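Local coordinates for protein sulfite dehydrogenase (PDB 2XTS) that oxidises protein-bound sulfane sulfur as part of the Sox system, using a molybdenum cofactor and passing electrons to heme, at residues A[145-157]-A[185-199]. Numbering follows the deposited sequence.
Sequences NMEYVGVPLSVLL and MEKVMDDVMLAFFAN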
loop_
_atom_site.group_PDB
_atom_site.type_symbol
_atom_site.label_atom_id
_atom_site.label_comp_id
_atom_site.label_asym_id
_atom_site.label_seq_id
_atom_site.Cartn_x
_atom_site.Cartn_y
_atom_site.Cartn_z
ATOM N N ASN A 145 3.714 -8.568 0.666
ATOM C CA ASN A 145 4.588 -7.939 -0.308
ATOM C C ASN A 145 4.448 -6.448 -0.184
ATOM O O ASN A 145 3.403 -5.907 -0.420
ATOM C CB ASN A 145 4.198 -8.419 -1.708
ATOM C CG ASN A 145 5.144 -7.971 -2.817
ATOM O OD1 ASN A 145 4.817 -7.049 -3.599
ATOM N ND2 ASN A 145 6.241 -8.630 -2.952
ATOM N N MET A 146 5.524 -5.810 0.213
ATOM C CA MET A 146 5.511 -4.388 0.507
ATOM C C MET A 146 6.719 -3.692 -0.118
ATOM O O MET A 146 7.764 -4.290 -0.397
ATOM C CB MET A 146 5.513 -4.133 2.023
ATOM C CG MET A 146 4.436 -4.908 2.730
ATOM S SD MET A 146 4.254 -4.360 4.436
ATOM C CE MET A 146 3.029 -5.538 5.005
ATOM N N GLU A 147 6.550 -2.389 -0.332
ATOM C CA GLU A 147 7.637 -1.483 -0.708
ATOM C C GLU A 147 8.328 -1.000 0.559
ATOM O O GLU A 147 7.711 -0.287 1.344
ATOM C CB GLU A 147 7.066 -0.285 -1.461
ATOM C CG GLU A 147 8.099 0.774 -1.856
ATOM C CD GLU A 147 7.460 2.059 -2.354
ATOM O OE1 GLU A 147 6.815 2.765 -1.562
ATOM O OE2 GLU A 147 7.640 2.397 -3.538
ATOM N N TYR A 148 9.600 -1.341 0.726
ATOM C CA TYR A 148 10.351 -1.003 1.945
ATOM C C TYR A 148 11.314 0.108 1.683
ATOM O O TYR A 148 11.943 0.151 0.616
ATOM C CB TYR A 148 11.120 -2.233 2.442
ATOM C CG TYR A 148 10.218 -3.316 2.950
ATOM C CD1 TYR A 148 9.671 -3.236 4.218
ATOM C CD2 TYR A 148 9.937 -4.443 2.179
ATOM C CE1 TYR A 148 8.826 -4.225 4.689
ATOM C CE2 TYR A 148 9.101 -5.433 2.644
ATOM C CZ TYR A 148 8.561 -5.333 3.911
ATOM O OH TYR A 148 7.713 -6.329 4.381
ATOM N N VAL A 149 11.460 0.985 2.671
ATOM C CA VAL A 149 12.550 1.949 2.665
ATOM C C VAL A 149 13.286 1.833 3.994
ATOM O O VAL A 149 12.692 1.714 5.071
ATOM C CB VAL A 149 12.046 3.395 2.437
ATOM C CG1 VAL A 149 13.191 4.429 2.508
ATOM C CG2 VAL A 149 11.331 3.472 1.110
ATOM N N GLY A 150 14.609 1.903 3.909
ATOM C CA GLY A 150 15.458 1.825 5.074
ATOM C C GLY A 150 16.892 2.007 4.692
ATOM O O GLY A 150 17.189 2.738 3.747
ATOM N N VAL A 151 17.770 1.376 5.459
ATOM C CA VAL A 151 19.200 1.558 5.300
ATOM C C VAL A 151 19.824 0.176 5.086
ATOM O O VAL A 151 19.508 -0.763 5.818
ATOM C CB VAL A 151 19.798 2.237 6.559
ATOM C CG1 VAL A 151 21.309 2.280 6.496
ATOM C CG2 VAL A 151 19.189 3.621 6.786
ATOM N N PRO A 152 20.737 0.044 4.104
ATOM C CA PRO A 152 21.411 -1.239 3.927
ATOM C C PRO A 152 22.255 -1.605 5.124
ATOM O O PRO A 152 22.931 -0.740 5.705
ATOM C CB PRO A 152 22.314 -1.022 2.725
ATOM C CG PRO A 152 22.262 0.388 2.397
ATOM C CD PRO A 152 21.201 1.069 3.154
ATOM N N LEU A 153 22.256 -2.881 5.502
ATOM C CA LEU A 153 23.134 -3.281 6.603
ATOM C C LEU A 153 24.598 -2.949 6.344
ATOM O O LEU A 153 25.340 -2.659 7.282
ATOM C CB LEU A 153 22.992 -4.764 6.955
ATOM C CG LEU A 153 21.654 -5.199 7.561
ATOM C CD1 LEU A 153 21.784 -6.618 8.138
ATOM C CD2 LEU A 153 21.119 -4.203 8.598
ATOM N N SER A 154 25.011 -2.997 5.081
ATOM C CA SER A 154 26.406 -2.700 4.758
ATOM C C SER A 154 26.839 -1.337 5.279
ATOM O O SER A 154 27.963 -1.187 5.768
ATOM C CB SER A 154 26.620 -2.782 3.257
ATOM O OG SER A 154 25.832 -1.847 2.553
ATOM N N VAL A 155 25.973 -0.332 5.199
ATOM C CA VAL A 155 26.380 0.994 5.634
ATOM C C VAL A 155 26.437 1.094 7.161
ATOM O O VAL A 155 27.311 1.778 7.708
ATOM C CB VAL A 155 25.522 2.105 5.028
ATOM C CG1 VAL A 155 26.132 3.462 5.358
ATOM C CG2 VAL A 155 25.414 1.943 3.502
ATOM N N LEU A 156 25.544 0.396 7.861
ATOM C CA LEU A 156 25.597 0.382 9.328
ATOM C C LEU A 156 26.837 -0.342 9.809
ATOM O O LEU A 156 27.529 0.116 10.727
ATOM C CB LEU A 156 24.373 -0.313 9.891
ATOM C CG LEU A 156 23.048 0.359 9.553
ATOM C CD1 LEU A 156 21.905 -0.497 10.124
ATOM C CD2 LEU A 156 22.987 1.764 10.084
ATOM N N LEU A 157 27.114 -1.474 9.177
ATOM C CA LEU A 157 28.251 -2.299 9.562
ATOM C C LEU A 157 29.563 -1.568 9.305
ATOM O O LEU A 157 30.505 -1.706 10.073
ATOM C CB LEU A 157 28.203 -3.639 8.840
ATOM C CG LEU A 157 27.064 -4.530 9.346
ATOM C CD1 LEU A 157 26.880 -5.732 8.434
ATOM C CD2 LEU A 157 27.263 -5.009 10.783
ATOM N N MET A 185 27.906 -13.451 5.724
ATOM C CA MET A 185 28.211 -12.049 5.445
ATOM C C MET A 185 27.965 -11.689 3.977
ATOM O O MET A 185 27.569 -10.579 3.684
ATOM C CB MET A 185 29.665 -11.726 5.839
ATOM C CG MET A 185 30.000 -10.243 6.018
ATOM S SD MET A 185 28.934 -9.335 7.185
ATOM C CE MET A 185 28.989 -10.359 8.629
ATOM N N GLU A 186 28.113 -12.626 3.056
ATOM C CA GLU A 186 27.853 -12.322 1.650
ATOM C C GLU A 186 26.418 -11.850 1.393
ATOM O O GLU A 186 26.179 -10.936 0.624
ATOM C CB GLU A 186 28.155 -13.527 0.757
ATOM C CG GLU A 186 28.059 -13.216 -0.727
ATOM C CD GLU A 186 28.344 -14.408 -1.630
ATOM O OE1 GLU A 186 28.559 -15.541 -1.138
ATOM O OE2 GLU A 186 28.355 -14.203 -2.855
ATOM N N LYS A 187 25.462 -12.460 2.068
ATOM C CA LYS A 187 24.078 -12.031 1.914
ATOM C C LYS A 187 23.844 -10.678 2.566
ATOM O O LYS A 187 23.199 -9.799 1.996
ATOM C CB LYS A 187 23.120 -13.077 2.490
ATOM C CG LYS A 187 21.629 -12.662 2.464
ATOM C CD LYS A 187 21.103 -12.467 1.055
ATOM C CE LYS A 187 19.595 -12.249 1.017
ATOM N NZ LYS A 187 19.087 -11.884 -0.331
ATOM N N VAL A 188 24.345 -10.530 3.779
ATOM C CA VAL A 188 24.246 -9.268 4.509
ATOM C C VAL A 188 24.700 -8.093 3.659
ATOM O O VAL A 188 24.048 -7.055 3.620
ATOM C CB VAL A 188 25.119 -9.329 5.809
ATOM C CG1 VAL A 188 25.234 -7.970 6.487
ATOM C CG2 VAL A 188 24.592 -10.397 6.790
ATOM N N MET A 189 25.856 -8.260 3.028
ATOM C CA MET A 189 26.479 -7.202 2.258
ATOM C C MET A 189 25.841 -6.980 0.902
ATOM O O MET A 189 26.137 -5.979 0.244
ATOM C CB MET A 189 27.966 -7.508 2.100
ATOM C CG MET A 189 28.732 -7.441 3.394
ATOM S SD MET A 189 28.622 -5.862 4.260
ATOM C CE MET A 189 29.659 -4.807 3.245
ATOM N N ASP A 190 24.985 -7.901 0.466
ATOM C CA ASP A 190 24.306 -7.821 -0.830
ATOM C C ASP A 190 23.066 -6.913 -0.698
ATOM O O ASP A 190 23.136 -5.739 -1.071
ATOM C CB ASP A 190 23.976 -9.239 -1.322
ATOM C CG ASP A 190 23.221 -9.269 -2.644
ATOM O OD1 ASP A 190 22.914 -8.203 -3.227
ATOM O OD2 ASP A 190 22.900 -10.397 -3.073
ATOM N N ASP A 191 21.961 -7.417 -0.149
ATOM C CA ASP A 191 20.700 -6.691 -0.199
ATOM C C ASP A 191 19.868 -6.751 1.079
ATOM O O ASP A 191 18.682 -6.451 1.057
ATOM C CB ASP A 191 19.867 -7.162 -1.396
ATOM C CG ASP A 191 19.498 -8.629 -1.336
ATOM O OD1 ASP A 191 19.969 -9.350 -0.423
ATOM O OD2 ASP A 191 18.741 -9.067 -2.233
ATOM N N VAL A 192 20.469 -7.114 2.200
ATOM C CA VAL A 192 19.725 -7.071 3.473
ATOM C C VAL A 192 19.611 -5.615 3.923
ATOM O O VAL A 192 20.593 -4.884 3.939
ATOM C CB VAL A 192 20.331 -7.947 4.602
ATOM C CG1 VAL A 192 19.481 -7.893 5.879
ATOM C CG2 VAL A 192 20.465 -9.389 4.133
ATOM N N MET A 193 18.406 -5.227 4.299
ATOM C CA MET A 193 18.081 -3.869 4.709
ATOM C C MET A 193 17.519 -3.870 6.124
ATOM O O MET A 193 16.805 -4.799 6.520
ATOM C CB MET A 193 17.033 -3.299 3.727
ATOM C CG MET A 193 16.391 -1.968 4.101
ATOM S SD MET A 193 14.869 -1.622 3.224
ATOM C CE MET A 193 15.501 -1.654 1.554
ATOM N N LEU A 194 17.831 -2.825 6.883
ATOM C CA LEU A 194 17.073 -2.452 8.064
ATOM C C LEU A 194 15.996 -1.477 7.609
ATOM O O LEU A 194 16.284 -0.319 7.284
ATOM C CB LEU A 194 17.992 -1.833 9.133
ATOM C CG LEU A 194 17.338 -1.496 10.466
ATOM C CD1 LEU A 194 16.960 -2.774 11.219
ATOM C CD2 LEU A 194 18.236 -0.576 11.289
ATOM N N ALA A 195 14.761 -1.962 7.586
ATOM C CA ALA A 195 13.632 -1.208 7.046
ATOM C C ALA A 195 12.884 -0.500 8.144
ATOM O O ALA A 195 12.651 -1.055 9.203
ATOM C CB ALA A 195 12.691 -2.137 6.320
ATOM N N PHE A 196 12.501 0.744 7.873
ATOM C CA PHE A 196 11.648 1.525 8.779
ATOM C C PHE A 196 10.304 1.852 8.184
ATOM O O PHE A 196 9.345 2.102 8.936
ATOM C CB PHE A 196 12.252 2.881 9.162
ATOM C CG PHE A 196 13.725 2.891 9.285
ATOM C CD1 PHE A 196 14.358 2.028 10.188
ATOM C CD2 PHE A 196 14.501 3.761 8.532
ATOM C CE1 PHE A 196 15.737 2.020 10.304
ATOM C CE2 PHE A 196 15.882 3.761 8.653
ATOM C CZ PHE A 196 16.497 2.890 9.540
ATOM N N PHE A 197 10.214 1.860 6.866
ATOM C CA PHE A 197 8.949 2.188 6.192
ATOM C C PHE A 197 8.517 1.011 5.341
ATOM O O PHE A 197 9.350 0.342 4.747
ATOM C CB PHE A 197 9.140 3.393 5.267
ATOM C CG PHE A 197 9.540 4.637 5.956
ATOM C CD1 PHE A 197 8.607 5.525 6.476
ATOM C CD2 PHE A 197 10.872 4.942 6.069
ATOM C CE1 PHE A 197 9.034 6.697 7.105
ATOM C CE2 PHE A 197 11.283 6.101 6.704
ATOM C CZ PHE A 197 10.363 6.975 7.202
ATOM N N ALA A 198 7.214 0.764 5.311
ATOM C CA ALA A 198 6.621 -0.298 4.495
ATOM C C ALA A 198 5.342 0.259 3.907
ATOM O O ALA A 198 4.454 0.719 4.628
ATOM C CB ALA A 198 6.353 -1.529 5.322
ATOM N N ASN A 199 5.250 0.253 2.586
ATOM C CA ASN A 199 4.125 0.795 1.826
ATOM C C ASN A 199 3.854 2.244 2.265
ATOM O O ASN A 199 2.720 2.619 2.581
ATOM C CB ASN A 199 2.898 -0.096 1.976
ATOM C CG ASN A 199 3.010 -1.380 1.202
ATOM O OD1 ASN A 199 3.863 -1.541 0.325
ATOM N ND2 ASN A 199 2.140 -2.321 1.523
HETATM O O HOH W 1 23.465 -4.537 2.943
HETATM O O HOH W 2 24.014 -3.487 0.471
#
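With its CG beside the backbone N (chi1 -74°), Asn199 turns its amide back across the Met146 side chain at about a right angle and delivers OD1 to the Glu147 backbone. Glu147 N bonds to Asn199 OD1 at 2.9 Å and nearly straight (167° at the hydrogen), the amide thus replacing a main-chain acceptor where strand 193-198 ends. Asn199 N returns a bond to Glu147 O, and ND2 is held by Gln68. Were Asn199 an alanine, Glu147 N would probably lose this acceptor and the flank of Met146 its cover. Farther along, Val149 O accepts from both Phe196 N (3.0 Å) and Phe197 N (3.1 Å), each in the carbonyl plane: a classic beta bulge. Gly150 follows, its CA only 3.2 Å from Leu194 O, an approach that a beta carbon would block by clashing. The antiparallel pairing then resumes through the reciprocal bonds of Val151 and Leu194. Past Pro152, the N-cap, Leu153 N bonds to Val192 O, while Leu153 CD1 presses on Val192 CG1 at 3.5 Å. Leu157 CD1 meets Val188 CG1 at 3.4 Å, also tight, and so joins helix segments 153-157 and 185-191, whose axes lie 107° apart. Within the molybdopterin-binding domain, strand 143-152 is flanked by 112-119 and 193-198, strand 212-214 continues the sheet beyond 193-198, and strand 89-93 packs against Leu156 and Leu157.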